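Local structure of RabGAP/TBC protein (Chlamydomonas reinhardtii, 4P17) at residues R31-N36 against H297-L302; H46-D51 against P70-W75; K59-I64 against L253-P258; H117-H122 against M154-G159; A267-Y272 against M287-A292. The protein probably acts as a GTPase-activating protein for Rab GTPases in the flagellum through its all-helical TBC domain, though its function is not established. All blocks are in the same frame, centred on the assembly; numbering follows the deposited sequence.

Interaction 1 of 5, residues R31-N36 against H297-L302; sequences RSCDVN and HQRDVL
A cysteine sulfur serves as acceptor for the backbone at the start of a helix: D300 N donates to C33 SG at 3.6 Å (N-H...S angle 159°). The thiol points from helix 27-50 into the first turn of helix 299-306, where the Q298 side chain also meets it, OE1 lying 3.4 Å from C33 SG. Q298, the N-cap, accepts V301 N on OE1 from above the carbonyl plane, so the first-turn N-H groups of V301 and D300 are met by cap and sulfur respectively. The contact thus ties helix 27-50 to the C-terminal helix of this all-helical TBC protein. C33 CB sits over the centre of one face of the R299 guanidinium, 3.4 Å from R299 CZ. At the edge of that group R299 NH2 forms an in-plane salt bridge with D34 OD1 (2.9 Å). With CG between the backbone N and the carbonyl carbon (chi1 57°), the R299 chain runs extended from CG to NE, bringing the guanidinium beside C33 and D34. N36 ND2 gives a hydrogen bond to D300 OD2 (2.8 Å) from above the carboxylate plane, while D300 OD1 pairs with R248. One water joins S32 OG, Q298 NE2 and D300 OD2.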
# COMPACT_ATOMS: atom_id res chain seq x y z
N ARG A 31 4.46 19.55 4.56
CA ARG A 31 4.05 20.37 5.71
C ARG A 31 2.51 20.50 5.71
O ARG A 31 1.86 20.33 6.73
CB ARG A 31 4.76 21.72 5.65
CG ARG A 31 4.33 22.81 6.62
CD ARG A 31 3.84 22.34 8.00
NE ARG A 31 4.73 21.40 8.69
CZ ARG A 31 4.47 20.87 9.88
NH1 ARG A 31 3.35 21.17 10.52
NH2 ARG A 31 5.33 20.03 10.43
N SER A 32 1.94 20.78 4.54
CA SER A 32 0.49 20.87 4.40
C SER A 32 -0.17 19.59 4.87
O SER A 32 -1.17 19.64 5.57
CB SER A 32 0.09 21.15 2.95
OG SER A 32 -1.33 21.33 2.84
N CYS A 33 0.37 18.44 4.50
CA CYS A 33 -0.28 17.19 4.88
C CYS A 33 -0.19 16.95 6.36
O CYS A 33 -1.15 16.43 6.97
CB CYS A 33 0.33 16.02 4.11
SG CYS A 33 -0.02 16.16 2.31
N ASP A 34 0.94 17.36 6.96
CA ASP A 34 1.11 17.20 8.39
C ASP A 34 0.16 18.13 9.14
O ASP A 34 -0.38 17.74 10.18
CB ASP A 34 2.55 17.50 8.83
CG ASP A 34 3.56 16.42 8.42
OD1 ASP A 34 3.14 15.31 8.00
OD2 ASP A 34 4.78 16.69 8.55
N VAL A 35 -0.02 19.35 8.64
CA VAL A 35 -0.90 20.29 9.33
C VAL A 35 -2.35 19.84 9.21
O VAL A 35 -3.13 19.96 10.16
CB VAL A 35 -0.79 21.75 8.80
CG1 VAL A 35 0.57 22.29 9.06
CG2 VAL A 35 -1.11 21.84 7.36
N ASN A 36 -2.75 19.32 8.06
CA ASN A 36 -4.09 18.79 7.93
C ASN A 36 -4.30 17.57 8.83
O ASN A 36 -5.37 17.38 9.38
CB ASN A 36 -4.40 18.42 6.49
CG ASN A 36 -4.65 19.64 5.63
OD1 ASN A 36 -4.93 20.71 6.16
ND2 ASN A 36 -4.58 19.48 4.32
N HIS A 297 4.49 13.43 -2.94
CA HIS A 297 4.45 13.69 -1.51
C HIS A 297 3.12 14.29 -1.07
O HIS A 297 2.79 14.23 0.11
CB HIS A 297 5.61 14.62 -1.12
CG HIS A 297 6.94 13.99 -1.34
ND1 HIS A 297 7.42 12.98 -0.52
CD2 HIS A 297 7.88 14.17 -2.30
CE1 HIS A 297 8.61 12.60 -0.96
NE2 HIS A 297 8.91 13.30 -2.04
N GLN A 298 2.33 14.78 -2.02
CA GLN A 298 1.06 15.41 -1.69
C GLN A 298 0.01 14.32 -1.50
O GLN A 298 -0.84 14.07 -2.37
CB GLN A 298 0.63 16.40 -2.79
CG GLN A 298 0.25 17.78 -2.26
CD GLN A 298 -0.64 17.73 -1.05
OE1 GLN A 298 -1.31 16.73 -0.78
NE2 GLN A 298 -0.65 18.82 -0.29
N ARG A 299 0.06 13.66 -0.35
CA ARG A 299 -0.85 12.56 -0.10
C ARG A 299 -2.31 13.01 0.10
O ARG A 299 -3.25 12.29 -0.22
CB ARG A 299 -0.36 11.73 1.10
CG ARG A 299 -0.19 12.48 2.40
CD ARG A 299 0.58 11.66 3.38
NE ARG A 299 0.59 12.27 4.70
CZ ARG A 299 1.55 13.06 5.15
NH1 ARG A 299 2.59 13.37 4.38
NH2 ARG A 299 1.47 13.55 6.37
N ASP A 300 -2.50 14.25 0.55
CA ASP A 300 -3.84 14.77 0.70
C ASP A 300 -4.51 14.92 -0.67
O ASP A 300 -5.66 14.50 -0.89
CB ASP A 300 -3.84 16.14 1.39
CG ASP A 300 -3.61 16.09 2.89
OD1 ASP A 300 -3.80 15.02 3.53
OD2 ASP A 300 -3.29 17.17 3.44
N VAL A 301 -3.78 15.52 -1.60
CA VAL A 301 -4.32 15.74 -2.94
C VAL A 301 -4.50 14.42 -3.67
O VAL A 301 -5.46 14.25 -4.44
CB VAL A 301 -3.42 16.68 -3.72
CG1 VAL A 301 -3.85 16.76 -5.18
CG2 VAL A 301 -3.43 18.04 -3.03
N LEU A 302 -3.59 13.47 -3.45
CA LEU A 302 -3.77 12.17 -4.10
C LEU A 302 -5.10 11.55 -3.70
O LEU A 302 -5.85 11.03 -4.55
CB LEU A 302 -2.64 11.19 -3.77
CG LEU A 302 -2.79 9.83 -4.49
CD1 LEU A 302 -2.78 9.97 -6.02
CD2 LEU A 302 -1.68 8.87 -4.04
O HOH W 1 -2.73 19.08 1.88
O HOH W 2 -2.89 14.65 5.98
O HOH W 3 4.63 14.46 5.70

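Interaction 2 of 5, residues H46-D51 against P70-W75; sequences HYIEKD and PTLRNW
I48 lays its CD1 methyl over one face of the W75 indole, 3.6 Å from the centroid of the five-membered ring and 14° off its normal, a CH-pi contact. I48 CG1, anti to the backbone N, carries CD1 out from helix 27-50 onto the ring. Beside it, I48 CG1 touches L72 CD2 at 3.9 Å, so the isoleucine packs against the leucine just before helix 73-80 as well as the tryptophan within it. The benzo end of the indole reaches the backbone of helix 27-50 itself: W75 CH2 lies 3.7 Å from Y47 C and 4.1 Å from Y47 CB. At the polar edge W75 NE1 makes a weak hydrogen bond to D51 OD1 (3.4 Å, N-H...O angle 138°), the carboxylate turned 69° from the ring. A water in the indole plane accepts from W75 NE1 at 2.7 Å and bridges to D51 OD1 over an unusually short leg. An alanine in place of W75 would probably leave I48 CD1 without its ring face and D51 without its indole partner. D51, with positive phi, forms a Schellman motif at the C-terminal turn of helix 27-50; L53 also touches W75, while R73 anchors helix 73-80 to D251 of helix 243-256.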
# COMPACT_ATOMS: atom_id res chain seq x y z
N HIS A 46 -10.50 11.03 20.45
CA HIS A 46 -11.76 10.73 21.13
C HIS A 46 -12.06 9.25 21.00
O HIS A 46 -12.49 8.60 21.95
CB HIS A 46 -12.92 11.56 20.52
CG HIS A 46 -14.28 11.15 21.01
ND1 HIS A 46 -14.70 11.39 22.30
CD2 HIS A 46 -15.31 10.52 20.39
CE1 HIS A 46 -15.91 10.89 22.47
NE2 HIS A 46 -16.31 10.36 21.32
N TYR A 47 -11.81 8.73 19.81
CA TYR A 47 -12.14 7.35 19.55
C TYR A 47 -11.16 6.37 20.19
O TYR A 47 -11.61 5.40 20.83
CB TYR A 47 -12.26 7.17 18.05
CG TYR A 47 -13.56 7.80 17.57
CD1 TYR A 47 -14.78 7.23 17.91
CD2 TYR A 47 -13.57 8.95 16.81
CE1 TYR A 47 -15.97 7.79 17.50
CE2 TYR A 47 -14.77 9.52 16.40
CZ TYR A 47 -15.96 8.93 16.75
OH TYR A 47 -17.17 9.46 16.35
N ILE A 48 -9.86 6.60 20.10
CA ILE A 48 -8.94 5.63 20.71
C ILE A 48 -9.12 5.67 22.23
O ILE A 48 -8.95 4.65 22.91
CB ILE A 48 -7.46 5.88 20.32
CG1 ILE A 48 -6.53 4.86 20.96
CG2 ILE A 48 -7.01 7.27 20.74
CD1 ILE A 48 -6.82 3.45 20.64
N GLU A 49 -9.49 6.83 22.75
CA GLU A 49 -9.76 6.97 24.19
C GLU A 49 -10.89 6.08 24.64
O GLU A 49 -10.88 5.54 25.73
CB GLU A 49 -10.10 8.42 24.55
CG GLU A 49 -8.94 9.21 25.09
CD GLU A 49 -9.25 10.69 25.26
OE1 GLU A 49 -10.39 11.11 24.96
OE2 GLU A 49 -8.34 11.45 25.68
N LYS A 50 -11.90 5.97 23.78
CA LYS A 50 -13.07 5.18 24.08
C LYS A 50 -12.82 3.75 23.62
O LYS A 50 -13.66 2.87 23.83
CB LYS A 50 -14.30 5.77 23.39
N ASP A 51 -11.66 3.53 23.00
CA ASP A 51 -11.27 2.24 22.41
C ASP A 51 -12.37 1.66 21.53
O ASP A 51 -12.67 0.47 21.58
CB ASP A 51 -10.87 1.25 23.50
CG ASP A 51 -9.75 0.32 23.06
OD1 ASP A 51 -9.72 -0.10 21.88
OD2 ASP A 51 -8.87 0.01 23.89
N PRO A 70 -0.73 8.23 11.95
CA PRO A 70 0.22 7.11 11.83
C PRO A 70 0.24 6.23 13.07
O PRO A 70 0.27 5.00 12.96
CB PRO A 70 1.55 7.82 11.62
CG PRO A 70 1.15 9.10 10.85
CD PRO A 70 -0.20 9.49 11.40
N THR A 71 0.19 6.85 14.25
CA THR A 71 0.37 6.08 15.47
C THR A 71 -0.81 5.15 15.71
O THR A 71 -0.69 4.19 16.49
CB THR A 71 0.62 7.02 16.70
OG1 THR A 71 1.05 6.26 17.84
CG2 THR A 71 -0.59 7.82 17.08
N LEU A 72 -1.96 5.45 15.08
CA LEU A 72 -3.13 4.58 15.17
C LEU A 72 -3.27 3.58 14.06
O LEU A 72 -4.30 2.93 13.97
CB LEU A 72 -4.42 5.41 15.22
CG LEU A 72 -4.58 6.30 16.45
CD1 LEU A 72 -5.94 6.98 16.44
CD2 LEU A 72 -4.44 5.46 17.73
N ARG A 73 -2.29 3.45 13.16
CA ARG A 73 -2.60 2.62 12.02
C ARG A 73 -2.69 1.16 12.49
O ARG A 73 -3.50 0.42 12.00
CB ARG A 73 -1.62 2.82 10.91
CG ARG A 73 -1.91 4.07 10.18
CD ARG A 73 -0.90 4.38 9.07
NE ARG A 73 -1.48 5.33 8.14
CZ ARG A 73 -0.93 6.45 7.73
NH1 ARG A 73 0.32 6.80 8.06
NH2 ARG A 73 -1.62 7.22 6.90
N ASN A 74 -1.88 0.76 13.47
CA ASN A 74 -1.97 -0.62 13.97
C ASN A 74 -3.39 -0.83 14.48
O ASN A 74 -4.05 -1.75 14.07
CB ASN A 74 -0.90 -0.88 15.04
CG ASN A 74 -0.76 -2.36 15.40
OD1 ASN A 74 -1.70 -3.12 15.30
ND2 ASN A 74 0.42 -2.76 15.85
N TRP A 75 -3.87 0.08 15.33
CA TRP A 75 -5.22 -0.02 15.91
C TRP A 75 -6.31 -0.13 14.83
O TRP A 75 -7.16 -1.04 14.83
CB TRP A 75 -5.48 1.19 16.83
CG TRP A 75 -6.80 1.16 17.53
CD1 TRP A 75 -7.27 0.17 18.34
CD2 TRP A 75 -7.82 2.17 17.50
NE1 TRP A 75 -8.52 0.50 18.81
CE2 TRP A 75 -8.88 1.72 18.31
CE3 TRP A 75 -7.93 3.40 16.87
CZ2 TRP A 75 -10.03 2.47 18.50
CZ3 TRP A 75 -9.08 4.14 17.05
CH2 TRP A 75 -10.11 3.68 17.86
O HOH W 4 -10.16 -1.34 19.86

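Interaction 3 of 5, residues K59-I64 against L253-P258; sequences KLKEMI and LFYEGP
Y255 leaves helix 243-256 with CB 3.8 Å from I64 CD1, and CG anti to the backbone N (chi1 -176°) aims the ring at helix 57-65. I64 CD1 continues along the ring's near end, 3.5 Å from Y255 CD1. One atom further out L60 takes over, its CD2 reaching Y255 CE1 at 3.4 Å. On the other side of the ring, Y255 CE2 meets K61: CB at 3.7 Å, and NZ near the ring plane, at its edge, at 3.5 Å. At the tip, Y255 OH rests against L60 CB and CD2. K61 bends at its last two torsions to bring NZ back to the ring, while its CG lies 3.6 Å from E256 OE2; that carboxylate forms its salt bridge with R65, just beyond I64. A leucine in place of Y255 would probably lose the outer contacts to L60 and the ring edge beside K61 NZ, opening a gap between the two helices. T80 of helix 73-80 touches both I64 and Y255, and M63 packs on W44 and Y47, placing helix 57-65 between helix 27-50 and helix 243-256.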
# COMPACT_ATOMS: atom_id res chain seq x y z
N LYS A 59 -19.35 8.20 8.62
CA LYS A 59 -18.35 9.06 9.26
C LYS A 59 -17.01 8.36 9.27
O LYS A 59 -15.96 8.99 9.10
CB LYS A 59 -18.75 9.45 10.69
N LEU A 60 -17.03 7.05 9.48
CA LEU A 60 -15.75 6.32 9.58
C LEU A 60 -15.04 6.32 8.23
O LEU A 60 -13.83 6.56 8.14
CB LEU A 60 -15.97 4.89 10.06
CG LEU A 60 -14.73 4.03 10.25
CD1 LEU A 60 -13.66 4.74 11.09
CD2 LEU A 60 -15.09 2.68 10.85
N LYS A 61 -15.80 6.06 7.17
CA LYS A 61 -15.24 6.08 5.83
C LYS A 61 -14.61 7.44 5.52
O LYS A 61 -13.48 7.50 5.02
CB LYS A 61 -16.30 5.72 4.79
CG LYS A 61 -15.74 5.54 3.38
CD LYS A 61 -16.85 5.52 2.31
CE LYS A 61 -17.85 4.40 2.51
NZ LYS A 61 -17.23 3.14 3.01
N GLU A 62 -15.32 8.53 5.85
CA GLU A 62 -14.81 9.90 5.66
C GLU A 62 -13.50 10.16 6.42
O GLU A 62 -12.56 10.72 5.86
CB GLU A 62 -15.85 10.95 6.12
CG GLU A 62 -17.09 11.11 5.24
CD GLU A 62 -18.15 12.06 5.82
OE1 GLU A 62 -17.94 12.65 6.91
OE2 GLU A 62 -19.21 12.22 5.17
N MET A 63 -13.45 9.78 7.68
CA MET A 63 -12.25 9.95 8.49
C MET A 63 -11.05 9.20 7.90
O MET A 63 -9.95 9.76 7.81
CB MET A 63 -12.49 9.47 9.92
CG MET A 63 -13.48 10.33 10.69
SD MET A 63 -13.84 9.63 12.33
CE MET A 63 -12.32 10.03 13.22
N ILE A 64 -11.30 7.97 7.47
CA ILE A 64 -10.24 7.12 6.98
C ILE A 64 -9.76 7.68 5.65
O ILE A 64 -8.57 7.67 5.36
CB ILE A 64 -10.72 5.64 6.87
CG1 ILE A 64 -10.82 5.06 8.27
CG2 ILE A 64 -9.70 4.80 6.05
CD1 ILE A 64 -11.30 3.62 8.37
N LEU A 253 -7.68 1.25 1.57
CA LEU A 253 -7.69 -0.12 1.07
C LEU A 253 -8.19 -1.10 2.13
O LEU A 253 -8.97 -2.02 1.85
CB LEU A 253 -6.29 -0.56 0.62
CG LEU A 253 -6.13 -2.02 0.18
CD1 LEU A 253 -6.99 -2.33 -1.05
CD2 LEU A 253 -4.67 -2.39 -0.07
N PHE A 254 -7.70 -0.91 3.35
CA PHE A 254 -8.02 -1.82 4.45
C PHE A 254 -9.42 -1.58 5.01
O PHE A 254 -9.86 -2.33 5.85
CB PHE A 254 -6.98 -1.68 5.61
CG PHE A 254 -5.59 -2.17 5.24
CD1 PHE A 254 -5.42 -3.33 4.51
CD2 PHE A 254 -4.46 -1.46 5.60
CE1 PHE A 254 -4.15 -3.77 4.16
CE2 PHE A 254 -3.21 -1.89 5.23
CZ PHE A 254 -3.06 -3.04 4.51
N TYR A 255 -10.11 -0.56 4.51
CA TYR A 255 -11.50 -0.30 4.93
C TYR A 255 -12.52 -0.46 3.79
O TYR A 255 -13.58 -1.06 3.97
CB TYR A 255 -11.61 1.10 5.51
CG TYR A 255 -12.98 1.38 6.03
CD1 TYR A 255 -13.35 0.95 7.30
CD2 TYR A 255 -13.90 2.07 5.27
CE1 TYR A 255 -14.62 1.20 7.78
CE2 TYR A 255 -15.17 2.32 5.75
CZ TYR A 255 -15.51 1.89 7.00
OH TYR A 255 -16.77 2.15 7.46
N GLU A 256 -12.20 0.08 2.62
CA GLU A 256 -13.14 0.09 1.50
C GLU A 256 -12.92 -1.06 0.53
O GLU A 256 -13.82 -1.40 -0.22
CB GLU A 256 -13.02 1.41 0.73
CG GLU A 256 -13.32 2.63 1.56
CD GLU A 256 -13.46 3.86 0.73
OE1 GLU A 256 -14.05 3.80 -0.38
OE2 GLU A 256 -12.99 4.90 1.19
N GLY A 257 -11.72 -1.63 0.50
CA GLY A 257 -11.43 -2.74 -0.40
C GLY A 257 -10.68 -2.38 -1.68
O GLY A 257 -10.28 -1.24 -1.86
N PRO A 258 -10.54 -3.33 -2.60
CA PRO A 258 -9.57 -3.18 -3.68
C PRO A 258 -9.94 -2.18 -4.78
O PRO A 258 -9.08 -1.91 -5.61
CB PRO A 258 -9.46 -4.58 -4.28
CG PRO A 258 -10.73 -5.28 -3.89
CD PRO A 258 -11.24 -4.64 -2.64

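Interaction 4 of 5, residues H117-H122 against M154-G159; sequences HTFPDH and MNTIVG
Apolar packing joins T118 to T156 through their methyl groups, CG2 to CG2 at 3.6 Å. F119, with CG anti to its own carbonyl carbon (chi1 -58°), directs its ring at helix 153-164, where F119 CE2 lies 3.6 Å from G159 CA. A side chain at G159 would collide with that ring, so the bare backbone lets the phenylalanine come close. A carbonyl oxygen meets the ring edge: T156 O lies in the ring plane, 3.8 Å from F119 CZ. The polar contacts centre on T118 and N155. T118 OG1 stands 3.2 Å from N155 OD1 and is also hydrogen-bonded to D114 O; which acceptor takes its one proton is not settled. N155 ND2 is held by Y150 OH, and T156 OG1 is bonded to S238 OG, while its CG2 faces T118. The loop between helices 108-114 and 128-144 is thus laid on helix 153-164, whose N155 and V158 side chains also touch helix 128-144; R131 of that helix donates to both T118 O and F119 O.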
# COMPACT_ATOMS: atom_id res chain seq x y z
N HIS A 117 17.81 -6.68 -2.69
CA HIS A 117 17.65 -5.46 -3.51
C HIS A 117 16.42 -4.62 -3.15
O HIS A 117 16.20 -3.54 -3.72
CB HIS A 117 17.68 -5.84 -5.01
CG HIS A 117 16.75 -6.93 -5.41
ND1 HIS A 117 17.12 -8.26 -5.44
CD2 HIS A 117 15.46 -6.89 -5.84
CE1 HIS A 117 16.11 -8.99 -5.86
NE2 HIS A 117 15.09 -8.19 -6.11
N THR A 118 15.64 -5.09 -2.19
CA THR A 118 14.59 -4.27 -1.61
C THR A 118 15.16 -3.45 -0.45
O THR A 118 16.21 -3.81 0.09
CB THR A 118 13.42 -5.12 -1.10
OG1 THR A 118 13.93 -6.06 -0.16
CG2 THR A 118 12.73 -5.87 -2.24
N PHE A 119 14.48 -2.37 -0.08
CA PHE A 119 14.90 -1.47 1.02
C PHE A 119 16.40 -1.34 1.22
O PHE A 119 16.92 -1.65 2.28
CB PHE A 119 14.29 -1.93 2.33
CG PHE A 119 12.82 -1.96 2.28
CD1 PHE A 119 12.14 -0.80 1.98
CD2 PHE A 119 12.13 -3.14 2.45
CE1 PHE A 119 10.79 -0.80 1.90
CE2 PHE A 119 10.76 -3.14 2.35
CZ PHE A 119 10.10 -1.95 2.09
N PRO A 120 17.09 -0.86 0.19
CA PRO A 120 18.52 -0.67 0.40
C PRO A 120 18.80 0.35 1.51
O PRO A 120 19.76 0.18 2.25
CB PRO A 120 19.01 -0.15 -0.96
CG PRO A 120 17.80 0.54 -1.54
CD PRO A 120 16.62 -0.27 -1.07
N ASP A 121 17.95 1.36 1.66
CA ASP A 121 18.33 2.49 2.47
C ASP A 121 17.60 2.65 3.79
O ASP A 121 17.99 3.49 4.60
CB ASP A 121 18.18 3.78 1.64
N HIS A 122 16.55 1.87 4.05
CA HIS A 122 15.84 2.02 5.32
C HIS A 122 16.74 1.53 6.44
O HIS A 122 17.21 0.40 6.39
CB HIS A 122 14.50 1.26 5.33
CG HIS A 122 13.66 1.59 6.52
ND1 HIS A 122 13.75 0.91 7.72
CD2 HIS A 122 12.77 2.60 6.73
CE1 HIS A 122 12.91 1.45 8.59
NE2 HIS A 122 12.32 2.49 8.02
N MET A 154 5.10 -9.39 -2.38
CA MET A 154 4.80 -9.44 -0.96
C MET A 154 5.99 -8.96 -0.11
O MET A 154 5.83 -8.59 1.03
CB MET A 154 4.37 -10.85 -0.56
CG MET A 154 3.03 -11.31 -1.18
SD MET A 154 2.87 -13.12 -1.27
CE MET A 154 2.65 -13.51 0.47
N ASN A 155 7.19 -8.95 -0.68
CA ASN A 155 8.36 -8.54 0.11
C ASN A 155 8.24 -7.10 0.56
O ASN A 155 8.26 -6.81 1.75
CB ASN A 155 9.66 -8.76 -0.68
CG ASN A 155 10.88 -8.74 0.21
OD1 ASN A 155 11.29 -7.69 0.72
ND2 ASN A 155 11.51 -9.88 0.36
N THR A 156 8.03 -6.17 -0.38
CA THR A 156 8.00 -4.77 0.00
C THR A 156 6.69 -4.42 0.74
O THR A 156 6.67 -3.56 1.61
CB THR A 156 8.21 -3.82 -1.23
OG1 THR A 156 7.23 -4.08 -2.24
CG2 THR A 156 9.63 -4.02 -1.82
N ILE A 157 5.60 -5.13 0.44
CA ILE A 157 4.37 -4.97 1.23
C ILE A 157 4.61 -5.27 2.72
O ILE A 157 4.27 -4.50 3.60
CB ILE A 157 3.26 -5.90 0.69
CG1 ILE A 157 2.85 -5.44 -0.72
CG2 ILE A 157 2.02 -5.86 1.60
CD1 ILE A 157 1.86 -6.33 -1.40
N VAL A 158 5.22 -6.40 3.02
CA VAL A 158 5.39 -6.75 4.41
C VAL A 158 6.42 -5.84 5.07
O VAL A 158 6.32 -5.54 6.26
CB VAL A 158 5.79 -8.23 4.57
CG1 VAL A 158 6.31 -8.50 6.00
CG2 VAL A 158 4.63 -9.08 4.23
N GLY A 159 7.38 -5.37 4.28
CA GLY A 159 8.37 -4.44 4.76
C GLY A 159 7.70 -3.16 5.23
O GLY A 159 7.97 -2.65 6.30

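Interaction 5 of 5, residues A267-Y272 against M287-A292; sequences AMLKIY and MRMRNA
Y272 and M289 pack most closely: M289 SD lies 3.6 Å from Y272 CB. The sulfur meets the aromatic ring obliquely, 5.2 Å from its centroid and 52° off the normal, a Met-aromatic contact. M289 gets there by bending at chi2 (-63°) and chi3 (-65°), which folds its end back so that CE lies 4.0 Å from L269 CD2, the two side chains crossing at about a right angle. M276 of the short helix 273-277 touches both L269 and M289, adding to this buried side. A292 CB belongs to the close packing too, sitting over one face of the Y272 ring, 4.0 Å from the centroid in a CH-pi contact offset toward the ring's border, while I271 CG2 covers the opposite face. Packing is looser at the hydroxyl end, on the more exposed side, where Y272 OH is 3.7 Å from A292 O, too long for a hydrogen bond. Y272 is the first residue to leave helix 259-271, and its ring reaches across to helix 282-294; M296, in the loop after that helix, also touches it. Sulfur, methyl and ring contacts alone join the pair, an association that rests on shape and burial, with no directional polar bond between the two segments.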
# COMPACT_ATOMS: atom_id res chain seq x y z
N ALA A 267 -6.17 8.52 -10.25
CA ALA A 267 -5.84 9.83 -9.70
C ALA A 267 -4.40 10.21 -10.05
O ALA A 267 -4.11 11.35 -10.37
CB ALA A 267 -6.05 9.86 -8.19
N MET A 268 -3.48 9.25 -9.98
CA MET A 268 -2.10 9.51 -10.38
C MET A 268 -2.00 9.95 -11.82
O MET A 268 -1.22 10.84 -12.13
CB MET A 268 -1.25 8.26 -10.20
CG MET A 268 -1.02 7.90 -8.79
SD MET A 268 0.12 9.00 -7.96
CE MET A 268 1.59 8.89 -8.97
N LEU A 269 -2.77 9.31 -12.69
CA LEU A 269 -2.74 9.66 -14.10
C LEU A 269 -3.38 11.03 -14.34
O LEU A 269 -2.93 11.77 -15.21
CB LEU A 269 -3.43 8.59 -14.92
CG LEU A 269 -2.77 7.20 -14.81
CD1 LEU A 269 -3.50 6.13 -15.62
CD2 LEU A 269 -1.31 7.25 -15.22
N LYS A 270 -4.43 11.35 -13.58
CA LYS A 270 -5.06 12.66 -13.70
C LYS A 270 -4.09 13.76 -13.30
O LYS A 270 -3.95 14.79 -13.98
CB LYS A 270 -6.31 12.71 -12.83
CG LYS A 270 -7.15 13.95 -12.96
CD LYS A 270 -8.55 13.67 -12.44
CE LYS A 270 -9.06 14.81 -11.56
NZ LYS A 270 -8.89 16.15 -12.17
N ILE A 271 -3.42 13.54 -12.19
CA ILE A 271 -2.56 14.56 -11.58
C ILE A 271 -1.35 14.85 -12.49
O ILE A 271 -0.92 16.00 -12.63
CB ILE A 271 -2.14 14.06 -10.17
CG1 ILE A 271 -3.31 14.18 -9.21
CG2 ILE A 271 -0.96 14.83 -9.64
CD1 ILE A 271 -3.11 13.52 -7.82
N TYR A 272 -0.82 13.82 -13.14
CA TYR A 272 0.39 13.98 -13.96
C TYR A 272 0.05 13.93 -15.44
O TYR A 272 0.93 13.73 -16.26
CB TYR A 272 1.41 12.91 -13.60
CG TYR A 272 1.94 13.14 -12.24
CD1 TYR A 272 2.84 14.16 -12.00
CD2 TYR A 272 1.47 12.40 -11.17
CE1 TYR A 272 3.31 14.42 -10.72
CE2 TYR A 272 1.93 12.65 -9.89
CZ TYR A 272 2.85 13.65 -9.67
OH TYR A 272 3.30 13.91 -8.41
N MET A 287 9.53 5.81 -17.63
CA MET A 287 10.56 6.35 -16.72
C MET A 287 10.14 7.67 -16.07
O MET A 287 10.30 7.86 -14.87
CB MET A 287 11.89 6.56 -17.47
N ARG A 288 9.61 8.61 -16.85
CA ARG A 288 9.20 9.90 -16.31
C ARG A 288 8.06 9.78 -15.28
O ARG A 288 8.07 10.43 -14.26
CB ARG A 288 8.77 10.82 -17.44
CG ARG A 288 9.94 11.43 -18.19
N MET A 289 7.07 8.94 -15.56
CA MET A 289 6.00 8.72 -14.60
C MET A 289 6.48 7.97 -13.33
O MET A 289 5.97 8.20 -12.23
CB MET A 289 4.87 7.95 -15.27
CG MET A 289 3.87 8.86 -15.97
SD MET A 289 3.03 9.97 -14.81
CE MET A 289 2.11 8.86 -13.79
N ARG A 290 7.45 7.08 -13.47
CA ARG A 290 7.95 6.39 -12.28
C ARG A 290 8.69 7.42 -11.41
O ARG A 290 8.60 7.42 -10.18
CB ARG A 290 8.84 5.22 -12.70
CG ARG A 290 8.08 4.03 -13.24
CD ARG A 290 9.04 2.98 -13.73
NE ARG A 290 8.42 1.68 -13.93
CZ ARG A 290 8.99 0.68 -14.59
NH1 ARG A 290 10.17 0.86 -15.15
NH2 ARG A 290 8.35 -0.48 -14.74
N ASN A 291 9.37 8.35 -12.04
CA ASN A 291 10.04 9.41 -11.31
C ASN A 291 9.04 10.32 -10.64
O ASN A 291 9.23 10.73 -9.50
CB ASN A 291 10.94 10.20 -12.24
CG ASN A 291 11.97 9.34 -12.93
OD1 ASN A 291 12.24 8.21 -12.51
ND2 ASN A 291 12.56 9.86 -14.00
N ALA A 292 7.96 10.60 -11.34
CA ALA A 292 6.90 11.45 -10.82
C ALA A 292 6.25 10.77 -9.64
O ALA A 292 6.00 11.38 -8.62
CB ALA A 292 5.87 11.72 -11.88

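In the fold
From the N terminus, helix 27-50 enters first, and interaction 1 joins it to helix 299-306, closing a loop that encloses the other four contacts. Interaction 2 ties the end of helix 27-50 to helix 73-80 over a short span. It crosses interaction 3, whose first segment on helix 57-65 lies between those of interaction 2 and whose partner is helix 243-256; Y47 and M63 touch where the two meet. Nested within the loop of interaction 3 is interaction 4, which sets the 117-122 loop on helix 153-164. Interaction 5 follows in series, pairing helices 259-271 and 282-294, and touches interaction 1 where L302 packs on M268.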